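Local coordinates for penicillin-binding protein PbpB (Mycobacterium tuberculosis, PDB 6KGH) that synthesises cross-linked peptidoglycan from lipid intermediates during cell-wall formation and binds penicillin, at residues A[202-207]-A[535-540]; A[224-229]-A[389-394]; A[352-357]-A[407-412]. All blocks are in the same frame, centred on the assembly; numbering follows the deposited sequence.

Contact 1. Residues A[202-207]-A[535-540]; sequences QFYVQQ and HNIAGW. With CO (cobalt (II) ion), chain B.
Asn-536 O accepts the helical N-H of Trp-540 N at 3.1 Å; across the contact the hydroxyl of Tyr-204 only packs near it, its OH 3.7 Å from Asn-536 O with no bond. The two segments belong to helices 199-216 and 531-544, which lie side by side on one face of the antiparallel sheet of the transpeptidase domain. Their segment axes approach to 10.6 Å and run nearly antiparallel, at 163°. This pairing of an early and a late helix against the central sheet agrees with the fold that penicillin-binding transpeptidases share with serine beta-lactamases.

A face-to-face stack carries the contact. The ring of Tyr-204 lies flat on the five-membered ring of Trp-540, with centroids 3.8 Å apart and planes inclined by only 8°. Each CG lies opposite its own backbone N (chi1 -175° for Tyr-204), and the two side chains reach out from facing helices and overlap along their length. Tyr-204 CB therefore comes over the face of the other indole ring, a CH-pi contact 3.8 Å from the centroid of the six-membered ring of Trp-540. At the edge of the tyrosine ring sits Ile-537 CA. Nearer the sheet, Val-205 CG2 touches Ile-537 CG2 at 4.0 Å, the two side chains set roughly perpendicular above Val-225 and Ile-511.

Beyond the stack, His-535 NE2 binds a cobalt ion at 2.2 Å. One of its water ligands donates to Asn-536 OD1, while Asn-536 ND2 is hydrogen-bonded to Gln-208 OE1 on helix 199-216. No hydrogen bond joins the two segments, so between them cohesion rests on aromatic overlap and aliphatic packing; just outside them, the bond from Asn-536 to Gln-208 adds a polar tie between the two helices.

Contact 2. Residues A[224-229]-A[389-394]; sequences VVLDAK and TLLQMT. With NA (sodium ion), chain E.
Thr-394 puts a hydroxyl into an otherwise aliphatic interface: its OG1 donates to Leu-390 O at 2.7 Å, one turn back in its own helix, and lies 3.9 Å from Val-224 CB across the contact. Leu-390 O also takes the N-H of Thr-394, the two donors arriving from opposite faces of the carbonyl plane, so the buried hydroxyl is satisfied without help from the strand. The setting is helix-on-sheet packing in the transpeptidase fold. Helix 390-401 lies over strand 221-227, the segment axes 8.9 Å apart and inclined by 40°.

Val-224 and Leu-226, two residues apart on the strand, both point toward the helix, whereas Val-225 between them points away. Val-224 straddles the helix start: its CG2 meets Leu-390 CD2 at 3.8 Å, and its CG1 meets Leu-391 CD1 at 4.1 Å. The methyl CG2 of Thr-394, set opposite its backbone N by the torsion that sends OG1 back toward Leu-390, packs against Leu-226 CD1 at 3.8 Å. All five touching residues are buried.

A capping box starts the helix. Thr-389 OG1 accepts from Gln-392 N at 3.1 Å in a nearly straight bond (169°), and Gln-392 OE1 returns the grip by accepting from Thr-389 N. That same Gln-392 OE1 coordinates a sodium ion at 2.9 Å.

Contact 3. Residues A[352-357]-A[407-412]; sequences QRTGVG and VPPRII
Two irregular segments run almost parallel, 5° apart from end to end, where the chain enters strand 412-416, and Arg-410 reaches across to bond Thr-354 O, its guanidinium lying under Gly-355 O. Its CB points away, but a bend at chi2 (-67°) turns the guanidinium back. NH1 then donates to Thr-354 O at 2.9 Å, from above that carbonyl's plane, and also to Pro-409 O at 2.9 Å in its own segment. Gly-355 O lies over one face of the guanidinium, 3.2 Å from Arg-410 CZ, with angles too poor for a hydrogen bond.

The pairing ties residues 352-357 to the chain leading into strand 412-416, which lies between strands 192-195 and 422-424 of the mixed sheet. Val-356 O accepts Ile-411 N at 3.2 Å, in the carbonyl plane, and a water bridges Val-356 O to Ile-412 N. Val-356 CA makes a C-H...O contact of 3.2 Å with Pro-409 O. Thr-354 lays its CB against Pro-409 CD at 3.9 Å, while its hydroxyl bonds to Glu-361. At the far end Gly-357, whose positive phi (100°) suits glycine, brings its O to 3.8 Å from Ile-412 CD1.

How the contacts relate
From the N terminus, helix 199-216 supplies the first half of contact 1 and strand 221-227, next in the chain, the first half of contact 2. Residues 352-357 open contact 3; 389-394 then close contact 2 and 407-412 close contact 3, so these two loops cross. Contact 3 brings the loop after helix 338-347 to the lead-in of strand 412-416. Residues 535-540 finally close contact 1, within whose loop both others nest. Contacts 1 and 2 meet through the sheet: Val-225 packs on Val-205 and Ile-537. Leu-391 of contact 2 packs on Pro-409 and Thr-354 of contact 3, beside a probable Gln-392 to Gln-352 bond. Contacts 1 and 3 do not touch.

Contact 1. Residues A[202-207]-A[535-540]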
loop_
_atom_site.group_PDB
_atom_site.type_symbol
_atom_site.label_atom_id
_atom_site.label_comp_id
_atom_site.label_asym_id
_atom_site.label_seq_id
_atom_site.Cartn_x
_atom_site.Cartn_y
_atom_site.Cartn_z
ATOM N N GLN A 202 13.861 -2.658 -2.395
ATOM C CA GLN A 202 13.685 -1.252 -2.045
ATOM C C GLN A 202 14.337 -0.345 -3.079
ATOM O O GLN A 202 13.738 0.634 -3.516
ATOM C CB GLN A 202 14.268 -0.961 -0.660
ATOM C CG GLN A 202 14.213 0.516 -0.258
ATOM C CD GLN A 202 12.819 0.977 0.156
ATOM O OE1 GLN A 202 11.984 0.166 0.560
ATOM N NE2 GLN A 202 12.565 2.295 0.067
ATOM N N PHE A 203 15.572 -0.666 -3.481
ATOM C CA PHE A 203 16.311 0.194 -4.397
ATOM C C PHE A 203 15.622 0.277 -5.751
ATOM O O PHE A 203 15.436 1.371 -6.301
ATOM C CB PHE A 203 17.752 -0.304 -4.550
ATOM C CG PHE A 203 18.605 0.580 -5.425
ATOM C CD1 PHE A 203 18.976 1.844 -5.000
ATOM C CD2 PHE A 203 19.046 0.143 -6.665
ATOM C CE1 PHE A 203 19.757 2.670 -5.801
ATOM C CE2 PHE A 203 19.826 0.965 -7.475
ATOM C CZ PHE A 203 20.180 2.231 -7.043
ATOM N N TYR A 204 15.209 -0.866 -6.301
ATOM C CA TYR A 204 14.491 -0.819 -7.569
ATOM C C TYR A 204 13.187 -0.035 -7.428
ATOM O O TYR A 204 12.892 0.857 -8.231
ATOM C CB TYR A 204 14.224 -2.238 -8.070
ATOM C CG TYR A 204 13.596 -2.275 -9.432
ATOM C CD1 TYR A 204 14.376 -2.225 -10.580
ATOM C CD2 TYR A 204 12.225 -2.373 -9.575
ATOM C CE1 TYR A 204 13.791 -2.259 -11.851
ATOM C CE2 TYR A 204 11.635 -2.424 -10.829
ATOM C CZ TYR A 204 12.424 -2.356 -11.964
ATOM O OH TYR A 204 11.826 -2.389 -13.207
ATOM N N VAL A 205 12.388 -0.355 -6.407
ATOM C CA VAL A 205 11.080 0.284 -6.263
ATOM C C VAL A 205 11.237 1.787 -6.040
ATOM O O VAL A 205 10.522 2.601 -6.647
ATOM C CB VAL A 205 10.292 -0.390 -5.123
ATOM C CG1 VAL A 205 9.081 0.466 -4.707
ATOM C CG2 VAL A 205 9.836 -1.810 -5.553
ATOM N N GLN A 206 12.200 2.182 -5.198
ATOM C CA GLN A 206 12.398 3.604 -4.902
ATOM C C GLN A 206 12.825 4.379 -6.145
ATOM O O GLN A 206 12.370 5.507 -6.373
ATOM C CB GLN A 206 13.428 3.765 -3.770
ATOM C CG GLN A 206 13.508 5.206 -3.207
ATOM C CD GLN A 206 14.311 5.291 -1.931
ATOM O OE1 GLN A 206 14.390 4.321 -1.160
ATOM N NE2 GLN A 206 14.911 6.452 -1.689
ATOM N N GLN A 207 13.698 3.790 -6.969
ATOM C CA GLN A 207 14.033 4.399 -8.253
ATOM C C GLN A 207 12.804 4.519 -9.151
ATOM O O GLN A 207 12.572 5.566 -9.765
ATOM C CB GLN A 207 15.089 3.567 -8.961
ATOM C CG GLN A 207 16.484 3.665 -8.414
ATOM C CD GLN A 207 17.412 2.860 -9.303
ATOM O OE1 GLN A 207 17.368 1.616 -9.311
ATOM N NE2 GLN A 207 18.207 3.554 -10.104
ATOM N N HIS A 535 3.060 -2.847 -13.511
ATOM C CA HIS A 535 3.640 -3.707 -14.541
ATOM C C HIS A 535 5.150 -3.844 -14.367
ATOM O O HIS A 535 5.685 -4.963 -14.315
ATOM C CB HIS A 535 3.300 -3.130 -15.922
ATOM C CG HIS A 535 3.888 -3.899 -17.057
ATOM N ND1 HIS A 535 3.299 -5.034 -17.569
ATOM C CD2 HIS A 535 5.026 -3.713 -17.767
ATOM C CE1 HIS A 535 4.043 -5.508 -18.553
ATOM N NE2 HIS A 535 5.096 -4.725 -18.691
ATOM N N ASN A 536 5.839 -2.705 -14.232
ATOM C CA ASN A 536 7.293 -2.688 -14.087
ATOM C C ASN A 536 7.742 -3.436 -12.845
ATOM O O ASN A 536 8.662 -4.255 -12.908
ATOM C CB ASN A 536 7.811 -1.247 -14.019
ATOM C CG ASN A 536 7.610 -0.484 -15.314
ATOM O OD1 ASN A 536 7.272 -1.065 -16.352
ATOM N ND2 ASN A 536 7.869 0.831 -15.272
ATOM N N ILE A 537 7.135 -3.135 -11.696
ATOM C CA ILE A 537 7.588 -3.718 -10.433
ATOM C C ILE A 537 7.240 -5.199 -10.365
ATOM O O ILE A 537 8.061 -6.029 -9.964
ATOM C CB ILE A 537 6.988 -2.954 -9.240
ATOM C CG1 ILE A 537 7.553 -1.522 -9.173
ATOM C CG2 ILE A 537 7.212 -3.738 -7.915
ATOM C CD1 ILE A 537 6.830 -0.662 -8.174
ATOM N N ALA A 538 5.998 -5.545 -10.716
ATOM C CA ALA A 538 5.571 -6.938 -10.627
ATOM C C ALA A 538 6.356 -7.809 -11.594
ATOM O O ALA A 538 6.791 -8.905 -11.232
ATOM C CB ALA A 538 4.073 -7.056 -10.907
ATOM N N GLY A 539 6.549 -7.329 -12.823
ATOM C CA GLY A 539 7.305 -8.093 -13.799
ATOM C C GLY A 539 8.746 -8.290 -13.388
ATOM O O GLY A 539 9.321 -9.362 -13.590
ATOM N N TRP A 540 9.349 -7.261 -12.803
ATOM C CA TRP A 540 10.717 -7.381 -12.324
ATOM C C TRP A 540 10.810 -8.379 -11.177
ATOM O O TRP A 540 11.768 -9.155 -11.096
ATOM C CB TRP A 540 11.235 -6.001 -11.894
ATOM C CG TRP A 540 12.647 -6.031 -11.388
ATOM C CD1 TRP A 540 13.783 -6.124 -12.140
ATOM C CD2 TRP A 540 13.076 -5.962 -10.028
ATOM N NE1 TRP A 540 14.890 -6.126 -11.329
ATOM C CE2 TRP A 540 14.486 -6.025 -10.028
ATOM C CE3 TRP A 540 12.406 -5.854 -8.807
ATOM C CZ2 TRP A 540 15.235 -5.986 -8.863
ATOM C CZ3 TRP A 540 13.158 -5.800 -7.644
ATOM C CH2 TRP A 540 14.556 -5.875 -7.680
HETATM CO CO CO B . 6.435 -4.388 -20.451
HETATM O O HOH W 1 7.680 -2.596 -19.244
HETATM O O HOH W 2 5.006 -3.393 -21.640
#

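Contact 2. Residues A[224-229]-A[389-394]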
loop_
_atom_site.group_PDB
_atom_site.type_symbol
_atom_site.label_atom_id
_atom_site.label_comp_id
_atom_site.label_asym_id
_atom_site.label_seq_id
_atom_site.Cartn_x
_atom_site.Cartn_y
_atom_site.Cartn_z
ATOM N N VAL A 224 4.320 0.500 -1.926
ATOM C CA VAL A 224 4.572 -0.456 -0.849
ATOM C C VAL A 224 4.544 -1.848 -1.457
ATOM O O VAL A 224 3.645 -2.165 -2.249
ATOM C CB VAL A 224 3.524 -0.350 0.280
ATOM C CG1 VAL A 224 3.687 -1.523 1.270
ATOM C CG2 VAL A 224 3.662 0.998 1.029
ATOM N N VAL A 225 5.530 -2.666 -1.114
ATOM C CA VAL A 225 5.545 -4.069 -1.495
ATOM C C VAL A 225 5.509 -4.902 -0.212
ATOM O O VAL A 225 6.398 -4.776 0.641
ATOM C CB VAL A 225 6.777 -4.427 -2.344
ATOM C CG1 VAL A 225 6.737 -5.915 -2.693
ATOM C CG2 VAL A 225 6.864 -3.558 -3.646
ATOM N N LEU A 226 4.500 -5.759 -0.085
ATOM C CA LEU A 226 4.379 -6.669 1.047
ATOM C C LEU A 226 4.607 -8.101 0.596
ATOM O O LEU A 226 4.248 -8.485 -0.518
ATOM C CB LEU A 226 2.994 -6.581 1.695
ATOM C CG LEU A 226 2.566 -5.224 2.233
ATOM C CD1 LEU A 226 1.137 -5.329 2.779
ATOM C CD2 LEU A 226 3.562 -4.709 3.314
ATOM N N ASP A 227 5.199 -8.900 1.474
ATOM C CA ASP A 227 5.148 -10.338 1.266
ATOM C C ASP A 227 3.703 -10.821 1.401
ATOM O O ASP A 227 3.039 -10.561 2.412
ATOM C CB ASP A 227 6.053 -11.069 2.263
ATOM C CG ASP A 227 6.062 -12.581 2.016
ATOM O OD1 ASP A 227 5.178 -13.269 2.541
ATOM O OD2 ASP A 227 6.914 -13.069 1.253
ATOM N N ALA A 228 3.207 -11.524 0.379
ATOM C CA ALA A 228 1.801 -11.925 0.370
ATOM C C ALA A 228 1.435 -12.793 1.579
ATOM O O ALA A 228 0.356 -12.640 2.158
ATOM C CB ALA A 228 1.482 -12.665 -0.926
ATOM N N LYS A 229 2.309 -13.707 1.985
ATOM C CA LYS A 229 1.893 -14.633 3.037
ATOM C C LYS A 229 2.053 -14.042 4.435
ATOM O O LYS A 229 1.164 -14.202 5.281
ATOM C CB LYS A 229 2.669 -15.938 2.913
ATOM C CG LYS A 229 2.228 -16.795 1.710
ATOM C CD LYS A 229 3.295 -17.834 1.348
ATOM C CE LYS A 229 2.799 -18.810 0.286
ATOM N NZ LYS A 229 1.689 -19.635 0.825
ATOM N N THR A 389 -4.283 5.024 4.548
ATOM C CA THR A 389 -2.908 5.136 4.105
ATOM C C THR A 389 -2.629 4.129 2.996
ATOM O O THR A 389 -3.383 3.172 2.777
ATOM C CB THR A 389 -1.944 4.906 5.274
ATOM O OG1 THR A 389 -2.099 3.565 5.740
ATOM C CG2 THR A 389 -2.232 5.879 6.425
ATOM N N LEU A 390 -1.516 4.347 2.296
ATOM C CA LEU A 390 -1.071 3.380 1.298
ATOM C C LEU A 390 -0.840 2.012 1.928
ATOM O O LEU A 390 -1.097 0.979 1.304
ATOM C CB LEU A 390 0.221 3.880 0.624
ATOM C CG LEU A 390 0.714 2.999 -0.538
ATOM C CD1 LEU A 390 -0.388 2.855 -1.602
ATOM C CD2 LEU A 390 1.986 3.562 -1.186
ATOM N N LEU A 391 -0.302 1.984 3.150
ATOM C CA LEU A 391 -0.031 0.709 3.810
ATOM C C LEU A 391 -1.327 -0.033 4.123
ATOM O O LEU A 391 -1.439 -1.244 3.877
ATOM C CB LEU A 391 0.782 0.941 5.090
ATOM C CG LEU A 391 1.183 -0.335 5.854
ATOM C CD1 LEU A 391 2.091 -1.247 5.026
ATOM C CD2 LEU A 391 1.882 0.081 7.137
ATOM N N GLN A 392 -2.317 0.682 4.672
ATOM C CA GLN A 392 -3.626 0.075 4.906
ATOM C C GLN A 392 -4.226 -0.448 3.610
ATOM O O GLN A 392 -4.801 -1.545 3.584
ATOM C CB GLN A 392 -4.583 1.088 5.534
ATOM C CG GLN A 392 -4.260 1.493 6.957
ATOM C CD GLN A 392 -5.231 2.542 7.470
ATOM O OE1 GLN A 392 -5.607 3.453 6.737
ATOM N NE2 GLN A 392 -5.673 2.399 8.716
ATOM N N MET A 393 -4.140 0.350 2.535
ATOM C CA MET A 393 -4.666 -0.069 1.236
ATOM C C MET A 393 -3.998 -1.355 0.783
ATOM O O MET A 393 -4.670 -2.326 0.401
ATOM C CB MET A 393 -4.450 1.050 0.194
ATOM C CG MET A 393 -4.993 0.723 -1.209
ATOM S SD MET A 393 -4.424 1.903 -2.460
ATOM C CE MET A 393 -3.000 1.090 -3.124
ATOM N N THR A 394 -2.662 -1.384 0.832
ATOM C CA THR A 394 -1.929 -2.585 0.436
ATOM C C THR A 394 -2.213 -3.754 1.377
ATOM O O THR A 394 -2.276 -4.906 0.931
ATOM C CB THR A 394 -0.431 -2.270 0.382
ATOM O OG1 THR A 394 -0.250 -1.037 -0.327
ATOM C CG2 THR A 394 0.336 -3.350 -0.357
HETATM NA NA NA E . -8.444 3.383 7.072
#

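Contact 3. Residues A[352-357]-A[407-412]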
loop_
_atom_site.group_PDB
_atom_site.type_symbol
_atom_site.label_atom_id
_atom_site.label_comp_id
_atom_site.label_asym_id
_atom_site.label_seq_id
_atom_site.Cartn_x
_atom_site.Cartn_y
_atom_site.Cartn_z
ATOM N N GLN A 352 -7.852 1.844 11.442
ATOM C CA GLN A 352 -7.062 1.416 12.584
ATOM C C GLN A 352 -5.601 1.390 12.156
ATOM O O GLN A 352 -5.279 0.927 11.056
ATOM C CB GLN A 352 -7.533 0.007 13.089
ATOM C CG GLN A 352 -9.090 -0.177 13.089
ATOM C CD GLN A 352 -9.583 -1.608 12.728
ATOM O OE1 GLN A 352 -9.352 -2.557 13.478
ATOM N NE2 GLN A 352 -10.285 -1.749 11.584
ATOM N N ARG A 353 -4.715 1.904 13.008
ATOM C CA ARG A 353 -3.290 1.741 12.748
ATOM C C ARG A 353 -2.975 0.258 12.630
ATOM O O ARG A 353 -3.572 -0.571 13.317
ATOM C CB ARG A 353 -2.446 2.366 13.868
ATOM C CG ARG A 353 -2.480 3.876 13.884
ATOM C CD ARG A 353 -1.602 4.455 14.982
ATOM N NE ARG A 353 -1.647 5.911 14.890
ATOM C CZ ARG A 353 -2.521 6.676 15.538
ATOM N NH1 ARG A 353 -3.426 6.126 16.341
ATOM N NH2 ARG A 353 -2.494 7.993 15.373
ATOM N N THR A 354 -2.043 -0.077 11.736
ATOM C CA THR A 354 -1.639 -1.464 11.581
ATOM C C THR A 354 -0.736 -1.929 12.721
ATOM O O THR A 354 -0.624 -3.131 12.937
ATOM C CB THR A 354 -0.872 -1.663 10.272
ATOM O OG1 THR A 354 0.340 -0.900 10.348
ATOM C CG2 THR A 354 -1.680 -1.208 9.043
ATOM N N GLY A 355 -0.059 -1.014 13.417
ATOM C CA GLY A 355 0.998 -1.407 14.332
ATOM C C GLY A 355 2.283 -1.818 13.640
ATOM O O GLY A 355 3.065 -2.597 14.198
ATOM N N VAL A 356 2.538 -1.297 12.438
ATOM C CA VAL A 356 3.671 -1.750 11.629
ATOM C C VAL A 356 5.024 -1.526 12.309
ATOM O O VAL A 356 5.997 -2.207 11.976
ATOM C CB VAL A 356 3.636 -1.046 10.252
ATOM C CG1 VAL A 356 3.842 0.456 10.425
ATOM C CG2 VAL A 356 4.688 -1.626 9.303
ATOM N N GLY A 357 5.119 -0.581 13.238
ATOM C CA GLY A 357 6.369 -0.283 13.902
ATOM C C GLY A 357 7.119 0.926 13.375
ATOM O O GLY A 357 8.353 0.963 13.476
ATOM N N VAL A 407 -2.750 -10.434 7.637
ATOM C CA VAL A 407 -1.647 -10.369 8.589
ATOM C C VAL A 407 -1.159 -8.919 8.622
ATOM O O VAL A 407 -0.554 -8.447 7.643
ATOM C CB VAL A 407 -0.511 -11.334 8.222
ATOM C CG1 VAL A 407 0.547 -11.380 9.338
ATOM C CG2 VAL A 407 -1.051 -12.760 7.931
ATOM N N PRO A 408 -1.392 -8.183 9.708
ATOM C CA PRO A 408 -0.960 -6.782 9.776
ATOM C C PRO A 408 0.508 -6.657 9.412
ATOM O O PRO A 408 1.339 -7.479 9.828
ATOM C CB PRO A 408 -1.210 -6.409 11.245
ATOM C CG PRO A 408 -2.326 -7.329 11.667
ATOM C CD PRO A 408 -2.022 -8.624 10.967
ATOM N N PRO A 409 0.855 -5.688 8.578
ATOM C CA PRO A 409 2.242 -5.589 8.109
ATOM C C PRO A 409 3.166 -5.180 9.240
ATOM O O PRO A 409 2.753 -4.497 10.178
ATOM C CB PRO A 409 2.169 -4.513 7.020
ATOM C CG PRO A 409 0.932 -3.739 7.345
ATOM C CD PRO A 409 -0.026 -4.689 7.960
ATOM N N ARG A 410 4.422 -5.650 9.156
ATOM C CA ARG A 410 5.481 -5.346 10.114
ATOM C C ARG A 410 6.755 -5.028 9.349
ATOM O O ARG A 410 7.036 -5.662 8.327
ATOM C CB ARG A 410 5.750 -6.549 11.072
ATOM C CG ARG A 410 4.605 -6.877 12.015
ATOM C CD ARG A 410 4.425 -5.749 12.995
ATOM N NE ARG A 410 3.384 -5.971 13.998
ATOM C CZ ARG A 410 2.111 -5.592 13.900
ATOM N NH1 ARG A 410 1.652 -4.956 12.820
ATOM N NH2 ARG A 410 1.283 -5.830 14.914
ATOM N N ILE A 411 7.544 -4.069 9.854
ATOM C CA ILE A 411 8.811 -3.706 9.217
ATOM C C ILE A 411 10.026 -4.061 10.069
ATOM O O ILE A 411 11.150 -4.099 9.537
ATOM C CB ILE A 411 8.852 -2.210 8.820
ATOM C CG1 ILE A 411 9.937 -1.961 7.759
ATOM C CG2 ILE A 411 9.096 -1.296 10.036
ATOM C CD1 ILE A 411 9.658 -0.738 6.889
ATOM N N ILE A 412 9.843 -4.366 11.346
ATOM C CA ILE A 412 10.939 -4.786 12.207
ATOM C C ILE A 412 10.949 -6.310 12.247
ATOM O O ILE A 412 10.030 -6.929 12.785
ATOM C CB ILE A 412 10.809 -4.181 13.605
ATOM C CG1 ILE A 412 10.868 -2.648 13.492
ATOM C CG2 ILE A 412 11.959 -4.655 14.448
ATOM C CD1 ILE A 412 10.437 -1.917 14.730
HETATM O O HOH W 3 7.549 -4.142 12.966
#